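Local coordinates for protein acetyltransferase (Sinorhizobium meliloti, PDB 4JXR) that probably transfers the acetyl group of acetyl-CoA to an acceptor, as a member of the GNAT acetyltransferase family related to phosphinothricin acetyltransferases, at residues I100-L105 against I132-A137; I121-G126 against L157-M162. One frame throughout, in Å; residues are numbered along the deposited sequence.

Contact 1: I100-L105 against I132-A137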
ATOM      1  N   ILE A 100     -16.922  19.237  -8.666  1.00 12.53           N
ATOM      2  CA  ILE A 100     -16.886  18.918  -7.230  1.00 11.65           C
ATOM      3  C   ILE A 100     -15.672  18.061  -6.926  1.00 10.50           C
ATOM      4  O   ILE A 100     -15.053  18.251  -5.844  1.00 10.62           O
ATOM      5  CB  ILE A 100     -18.189  18.321  -6.768  1.00 11.68           C
ATOM      6  CG1 ILE A 100     -19.328  19.330  -6.990  1.00 14.33           C
ATOM      7  CG2 ILE A 100     -18.100  17.912  -5.318  1.00 12.79           C
ATOM      8  CD1 ILE A 100     -20.692  18.710  -6.766  1.00 16.25           C
ATOM      9  N   GLY A 101     -15.297  17.125  -7.780  1.00 11.24           N
ATOM     10  CA  GLY A 101     -14.055  16.365  -7.556  1.00 11.16           C
ATOM     11  C   GLY A 101     -12.862  17.286  -7.428  1.00 10.32           C
ATOM     12  O   GLY A 101     -12.010  17.091  -6.552  1.00 10.37           O
ATOM     13  N   LYS A 102     -12.786  18.284  -8.323  1.00 10.86           N
ATOM     14  CA  LYS A 102     -11.678  19.263  -8.288  0.50 11.44           C
ATOM     15  C   LYS A 102     -11.653  20.011  -6.971  1.00 10.34           C
ATOM     16  O   LYS A 102     -10.596  20.260  -6.394  1.00 11.13           O
ATOM     17  CB  LYS A 102     -11.760  20.260  -9.471  0.50 16.76           C
ATOM     18  CG  LYS A 102     -11.084  19.769 -10.738  0.50 20.25           C
ATOM     19  CD  LYS A 102     -10.958  20.887 -11.794  0.50 22.09           C
ATOM     20  CE  LYS A 102      -9.648  21.691 -11.697  0.50 25.39           C
ATOM     21  NZ  LYS A 102      -9.493  22.761 -12.749  0.50 32.93           N
ATOM     22  N   ALA A 103     -12.839  20.438  -6.509  1.00 10.21           N
ATOM     23  CA  ALA A 103     -12.917  21.181  -5.270  1.00 10.11           C
ATOM     24  C   ALA A 103     -12.455  20.301  -4.093  1.00  8.73           C
ATOM     25  O   ALA A 103     -11.702  20.745  -3.245  1.00  9.30           O
ATOM     26  CB  ALA A 103     -14.341  21.678  -5.043  1.00 10.84           C
ATOM     27  N   LEU A 104     -12.965  19.074  -4.026  1.00  8.52           N
ATOM     28  CA  LEU A 104     -12.554  18.160  -2.952  1.00  8.19           C
ATOM     29  C   LEU A 104     -11.062  17.916  -2.960  1.00  7.87           C
ATOM     30  O   LEU A 104     -10.434  17.938  -1.915  1.00  8.50           O
ATOM     31  CB  LEU A 104     -13.325  16.862  -3.080  1.00  8.62           C
ATOM     32  CG  LEU A 104     -14.807  16.915  -2.654  1.00  9.11           C
ATOM     33  CD1 LEU A 104     -15.557  15.707  -3.142  1.00 10.02           C
ATOM     34  CD2 LEU A 104     -14.960  17.085  -1.157  1.00  9.53           C
ATOM     35  N   LEU A 105     -10.500  17.659  -4.140  1.00  8.15           N
ATOM     36  CA  LEU A 105      -9.064  17.406  -4.209  1.00  7.91           C
ATOM     37  C   LEU A 105      -8.270  18.649  -3.865  1.00  8.17           C
ATOM     38  O   LEU A 105      -7.250  18.579  -3.163  1.00  8.74           O
ATOM     39  CB  LEU A 105      -8.702  16.846  -5.589  1.00  8.89           C
ATOM     40  CG  LEU A 105      -7.224  16.400  -5.735  1.00  8.47           C
ATOM     41  CD1 LEU A 105      -6.758  15.424  -4.645  1.00  8.91           C
ATOM     42  CD2 LEU A 105      -7.044  15.749  -7.106  1.00  9.47           C
ATOM     43  N   ILE A 132      -7.600   9.862 -13.445  1.00  8.30           N
ATOM     44  CA  ILE A 132      -6.265  10.284 -13.785  1.00  8.21           C
ATOM     45  C   ILE A 132      -6.242  11.758 -14.156  1.00  8.45           C
ATOM     46  O   ILE A 132      -5.390  12.523 -13.723  1.00  8.76           O
ATOM     47  CB  ILE A 132      -5.657   9.361 -14.867  1.00  8.78           C
ATOM     48  CG1 ILE A 132      -5.445   7.949 -14.331  1.00  9.45           C
ATOM     49  CG2 ILE A 132      -4.376   9.944 -15.416  1.00  9.28           C
ATOM     50  CD1 ILE A 132      -4.943   6.964 -15.359  1.00 10.42           C
ATOM     51  N   ALA A 133      -7.204  12.164 -14.997  1.00  8.34           N
ATOM     52  CA  ALA A 133      -7.262  13.534 -15.498  1.00  8.57           C
ATOM     53  C   ALA A 133      -7.576  14.528 -14.365  1.00  8.39           C
ATOM     54  O   ALA A 133      -7.041  15.618 -14.351  1.00  9.12           O
ATOM     55  CB  ALA A 133      -8.271  13.653 -16.614  1.00  8.98           C
ATOM     56  N   LEU A 134      -8.483  14.158 -13.477  1.00  8.50           N
ATOM     57  CA  LEU A 134      -8.757  15.003 -12.312  1.00  9.46           C
ATOM     58  C   LEU A 134      -7.499  15.305 -11.528  1.00  8.72           C
ATOM     59  O   LEU A 134      -7.220  16.424 -11.149  1.00  9.55           O
ATOM     60  CB  LEU A 134      -9.800  14.289 -11.414  1.00 10.13           C
ATOM     61  CG  LEU A 134      -9.978  14.916 -10.016  1.00 12.41           C
ATOM     62  CD1 LEU A 134     -10.459  16.348 -10.082  1.00 16.08           C
ATOM     63  CD2 LEU A 134     -10.894  14.040  -9.178  1.00 14.89           C
ATOM     64  N   HIS A 135      -6.739  14.236 -11.264  1.00  8.20           N
ATOM     65  CA  HIS A 135      -5.508  14.408 -10.508  1.00  8.52           C
ATOM     66  C   HIS A 135      -4.481  15.204 -11.301  1.00  8.33           C
ATOM     67  O   HIS A 135      -3.818  16.072 -10.752  1.00  8.57           O
ATOM     68  CB  HIS A 135      -4.969  13.063 -10.063  1.00  8.43           C
ATOM     69  CG  HIS A 135      -5.764  12.443  -8.953  1.00  7.80           C
ATOM     70  ND1 HIS A 135      -6.947  11.773  -9.136  1.00  9.08           N
ATOM     71  CD2 HIS A 135      -5.574  12.463  -7.628  1.00  8.62           C
ATOM     72  CE1 HIS A 135      -7.430  11.407  -7.946  1.00  9.52           C
ATOM     73  NE2 HIS A 135      -6.606  11.814  -7.011  1.00  9.35           N
ATOM     74  N   ARG A 136      -4.338  14.946 -12.606  1.00  8.50           N
ATOM     75  CA  ARG A 136      -3.408  15.705 -13.426  1.00  8.58           C
ATOM     76  C   ARG A 136      -3.726  17.191 -13.342  1.00  9.23           C
ATOM     77  O   ARG A 136      -2.809  18.011 -13.241  1.00 10.51           O
ATOM     78  CB  ARG A 136      -3.477  15.225 -14.887  1.00  9.80           C
ATOM     79  CG  ARG A 136      -2.465  15.910 -15.783  1.00 10.93           C
ATOM     80  CD  ARG A 136      -1.078  15.310 -15.600  1.00 14.69           C
ATOM     81  NE  ARG A 136      -0.042  16.069 -16.238  1.00 19.06           N
ATOM     82  CZ  ARG A 136       0.717  16.949 -15.616  1.00 22.32           C
ATOM     83  NH1 ARG A 136       0.674  17.092 -14.290  1.00 23.17           N
ATOM     84  NH2 ARG A 136       1.562  17.685 -16.337  1.00 30.92           N
ATOM     85  N   ALA A 137      -4.989  17.549 -13.370  1.00  9.93           N
ATOM     86  CA  ALA A 137      -5.413  18.932 -13.313  1.00 11.77           C
ATOM     87  C   ALA A 137      -5.007  19.628 -12.042  1.00 11.30           C
ATOM     88  O   ALA A 137      -4.890  20.853 -12.030  1.00 13.97           O
ATOM     89  CB  ALA A 137      -6.928  19.039 -13.466  1.00 13.44           C
TER
HETATM   90  O   HOH W   1      -6.814  22.931 -12.532  1.00 43.60           O
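Leu134 drives its isobutyl group from helix 129-137 into the first turns of helix 100-115, and this is a tightly packed part of the contact. With CG trans to its own nitrogen (chi1 168°), the side chain lies across the gap and sets CD1 3.5 Å from the backbone N of Lys102. The same methyl rests 3.7 Å from Gly101 C, on a turn where glycine offers bare backbone. One turn on, Leu105 hangs CD2 over a face of the His135 imidazole, a CH-pi contact 4.0 Å from the ring centroid and 24° off its normal. That ring is clamped against rotation by hydrogen bonds at both nitrogens, NE2 to Asp87 and ND1 to Ser131 O. Segments 100-105 and 132-137 cross at -50° within the GNAT fold, where the amino end of helix 100-115 is the pyrophosphate-binding region; Gly101, seen to bind acetyl-CoA, here donates its N-H to a citrate that may occupy that anion site. Leu134 also lies beside bound citrate. The outer side is looser and wetter. Lys102 has two conformers; in one, CE comes only within 4.2 Å of Ala137 CB, and a water accepts from Lys102 NZ at 2.7 Å and donates to Ala137 O at 2.9 Å, a bridge probably only partly occupied.

Contact 2: I121-G126 against L157-M162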
ATOM      1  N   ILE A 121       0.065  10.932  -2.741  1.00  7.52           N
ATOM      2  CA  ILE A 121      -0.084   9.873  -3.736  0.80  8.17           C
ATOM      3  C   ILE A 121      -1.544   9.575  -3.945  1.00  8.01           C
ATOM      4  O   ILE A 121      -2.346   9.597  -3.022  1.00  9.12           O
ATOM      5  CB  ILE A 121       0.750   8.611  -3.283  0.80 10.60           C
ATOM      6  CG1 ILE A 121       0.857   7.495  -4.314  0.80 13.00           C
ATOM      7  CG2 ILE A 121       0.226   8.018  -1.995  0.80 11.02           C
ATOM      8  CD1 ILE A 121       1.948   6.476  -3.962  0.80 17.26           C
ATOM      9  N   ALA A 122      -1.898   9.291  -5.195  1.00  8.40           N
ATOM     10  CA  ALA A 122      -3.189   8.756  -5.569  1.00  8.70           C
ATOM     11  C   ALA A 122      -2.961   7.357  -6.159  1.00  8.60           C
ATOM     12  O   ALA A 122      -2.107   7.164  -7.004  1.00  9.76           O
ATOM     13  CB  ALA A 122      -3.886   9.629  -6.580  1.00 11.16           C
ATOM     14  N   VAL A 123      -3.739   6.415  -5.670  1.00  8.75           N
ATOM     15  CA  VAL A 123      -3.726   5.025  -6.142  1.00  9.24           C
ATOM     16  C   VAL A 123      -5.061   4.812  -6.807  1.00  9.05           C
ATOM     17  O   VAL A 123      -6.087   4.747  -6.115  1.00 11.48           O
ATOM     18  CB  VAL A 123      -3.481   4.043  -4.992  1.00 10.37           C
ATOM     19  CG1 VAL A 123      -3.498   2.617  -5.555  1.00 11.27           C
ATOM     20  CG2 VAL A 123      -2.193   4.347  -4.268  1.00 12.02           C
ATOM     21  N   ILE A 124      -5.105   4.840  -8.124  1.00  8.95           N
ATOM     22  CA  ILE A 124      -6.322   4.985  -8.913  1.00  9.25           C
ATOM     23  C   ILE A 124      -6.765   3.622  -9.403  1.00  8.82           C
ATOM     24  O   ILE A 124      -6.169   3.016 -10.302  1.00  8.97           O
ATOM     25  CB  ILE A 124      -6.111   5.958 -10.053  1.00  9.97           C
ATOM     26  CG1 ILE A 124      -5.777   7.367  -9.375  1.00 12.94           C
ATOM     27  CG2 ILE A 124      -7.371   6.063 -10.920  1.00 10.51           C
ATOM     28  CD1 ILE A 124      -5.459   8.452 -10.355  1.00 15.64           C
ATOM     29  N   GLY A 125      -7.833   3.124  -8.816  1.00 10.43           N
ATOM     30  CA  GLY A 125      -8.391   1.824  -9.185  1.00 10.43           C
ATOM     31  C   GLY A 125      -8.871   1.814 -10.598  1.00 11.50           C
ATOM     32  O   GLY A 125      -9.530   2.740 -11.111  1.00 12.47           O
ATOM     33  N   GLY A 126      -8.512   0.758 -11.278  1.00 10.12           N
ATOM     34  CA  GLY A 126      -8.855   0.644 -12.678  1.00 10.16           C
ATOM     35  C   GLY A 126      -8.107   1.547 -13.588  1.00 10.87           C
ATOM     36  O   GLY A 126      -8.368   1.521 -14.797  1.00 12.38           O
ATOM     37  N   LEU A 157      -7.830  -5.486 -13.898  1.00 10.30           N
ATOM     38  CA  LEU A 157      -7.767  -4.063 -13.754  1.00 10.08           C
ATOM     39  C   LEU A 157      -6.354  -3.614 -13.535  1.00  9.29           C
ATOM     40  O   LEU A 157      -5.607  -4.217 -12.771  1.00 10.40           O
ATOM     41  CB  LEU A 157      -8.571  -3.642 -12.516  1.00 11.09           C
ATOM     42  CG  LEU A 157     -10.051  -4.019 -12.485  1.00 14.75           C
ATOM     43  CD1 LEU A 157     -10.663  -3.532 -11.189  1.00 17.68           C
ATOM     44  CD2 LEU A 157     -10.811  -3.439 -13.623  1.00 18.58           C
ATOM     45  N   ASP A 158      -5.993  -2.521 -14.178  1.00 10.01           N
ATOM     46  CA  ASP A 158      -4.737  -1.818 -13.915  1.00  9.38           C
ATOM     47  C   ASP A 158      -4.939  -0.849 -12.749  1.00  8.64           C
ATOM     48  O   ASP A 158      -6.051  -0.349 -12.535  1.00  9.41           O
ATOM     49  CB  ASP A 158      -4.280  -1.079 -15.147  1.00  9.70           C
ATOM     50  CG  ASP A 158      -4.036  -1.969 -16.358  1.00 11.72           C
ATOM     51  OD1 ASP A 158      -3.812  -3.170 -16.225  1.00 12.11           O
ATOM     52  OD2 ASP A 158      -4.043  -1.381 -17.477  1.00 15.30           O
ATOM     53  N   THR A 159      -3.851  -0.551 -12.056  1.00  8.63           N
ATOM     54  CA  THR A 159      -3.893   0.379 -10.943  1.00  8.26           C
ATOM     55  C   THR A 159      -2.849   1.469 -11.190  1.00  8.32           C
ATOM     56  O   THR A 159      -1.682   1.152 -11.309  1.00  9.11           O
ATOM     57  CB  THR A 159      -3.639  -0.339  -9.610  1.00  9.10           C
ATOM     58  OG1 THR A 159      -4.506  -1.484  -9.513  1.00  9.36           O
ATOM     59  CG2 THR A 159      -3.913   0.572  -8.446  1.00  9.62           C
ATOM     60  N   ALA A 160      -3.278   2.713 -11.319  1.00  8.23           N
ATOM     61  CA  ALA A 160      -2.356   3.808 -11.629  1.00  8.64           C
ATOM     62  C   ALA A 160      -1.897   4.479 -10.351  1.00  8.69           C
ATOM     63  O   ALA A 160      -2.657   4.632  -9.411  1.00 11.01           O
ATOM     64  CB  ALA A 160      -3.003   4.830 -12.523  1.00 10.20           C
ATOM     65  N   PHE A 161      -0.637   4.865 -10.311  1.00  8.66           N
ATOM     66  CA  PHE A 161      -0.044   5.596  -9.177  1.00  8.36           C
ATOM     67  C   PHE A 161       0.345   6.971  -9.664  1.00  9.05           C
ATOM     68  O   PHE A 161       1.072   7.095 -10.661  1.00 10.47           O
ATOM     69  CB  PHE A 161       1.188   4.881  -8.668  1.00 10.81           C
ATOM     70  CG  PHE A 161       0.847   3.627  -7.860  1.00 12.12           C
ATOM     71  CD1 PHE A 161       0.190   2.533  -8.405  1.00 13.99           C
ATOM     72  CD2 PHE A 161       1.112   3.568  -6.551  1.00 17.86           C
ATOM     73  CE1 PHE A 161      -0.124   1.406  -7.648  1.00 17.23           C
ATOM     74  CE2 PHE A 161       0.794   2.422  -5.785  1.00 23.52           C
ATOM     75  CZ  PHE A 161       0.161   1.386  -6.381  1.00 20.91           C
HETATM   76  N   MSE A 162      -0.120   7.993  -8.975  1.00  8.31           N
HETATM   77  CA  MSE A 162       0.228   9.378  -9.304  1.00  8.30           C
HETATM   78  C   MSE A 162       0.732  10.062  -8.056  1.00  7.84           C
HETATM   79  O   MSE A 162       0.425   9.644  -6.937  1.00  9.13           O
HETATM   80  CB  MSE A 162      -0.962  10.132  -9.842  1.00  9.53           C
HETATM   81  CG  MSE A 162      -1.626   9.396 -11.026  1.00 10.60           C
HETATM   82 SE   MSE A 162      -3.026  10.451 -11.826  1.00 13.03          SE
HETATM   83  CE  MSE A 162      -1.965  11.756 -12.743  1.00 11.03           C
TER
HETATM   84  O   HOH W   2      -8.025  -1.136 -15.769  1.00 15.61           O
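An antiparallel strand pair in the sheet of the GNAT fold joins Ala122 and Ile124 to Met162 and Ala160 by backbone hydrogen bonds. Ile124 N points almost straight at Ala160 O (2.8 Å, 177° at the hydrogen), in the carbonyl plane, whereas the return bond, Ala160 N to Ile124 O, is longer at 3.1 Å with the donor tilted out of the Ile124 carbonyl plane. Between these pairs Val123 and Phe161, a non-hydrogen-bonded pair, lie side by side. Having CG1 trans to the backbone N (chi1 179°) brings that Val123 methyl over one face of the phenyl ring, 4.3 Å from its centroid in a CH-pi contact, and within 3.6 Å of Thr159 CG2. Strand 155-165 is inserted between 119-125 and 141-152, the strand order 5-7-6 of GNAT enzymes, and its Phe161 face turns to the dimer partner, where Phe161 of the second subunit meets the ring. On the opposite face, Ile124 CD1 lies 3.5 Å from SE of Met162, present as selenomethionine, beneath helix 129-137. Beyond the paired backbones, where Gly126 turns away with positive phi, a water bridges the two backbones, donating to Gly126 O at 2.8 Å and accepting from Asp158 N at 2.9 Å.

Contact 2 is a buried seam inside the sheet, built chiefly on direct backbone hydrogen bonds, whereas contact 1 is partly buried, has no direct hydrogen bond between its helices and relies on aliphatic and CH-pi packing that gives way to a water bridge at the surface. Their segments alternate along the chain: helix 100-115 leads into strand 119-125, which leads into helix 129-137. The two meet at His135, whose CD2 packs 3.5 Å from Ala122 CB and whose CB lies 3.7 Å from Met162 SE. One residue therefore serves the helix pair and covers the sheet. Contact 1 includes Gly101 of the acetyl-CoA site, while the other face of contact 2 looks to the second subunit.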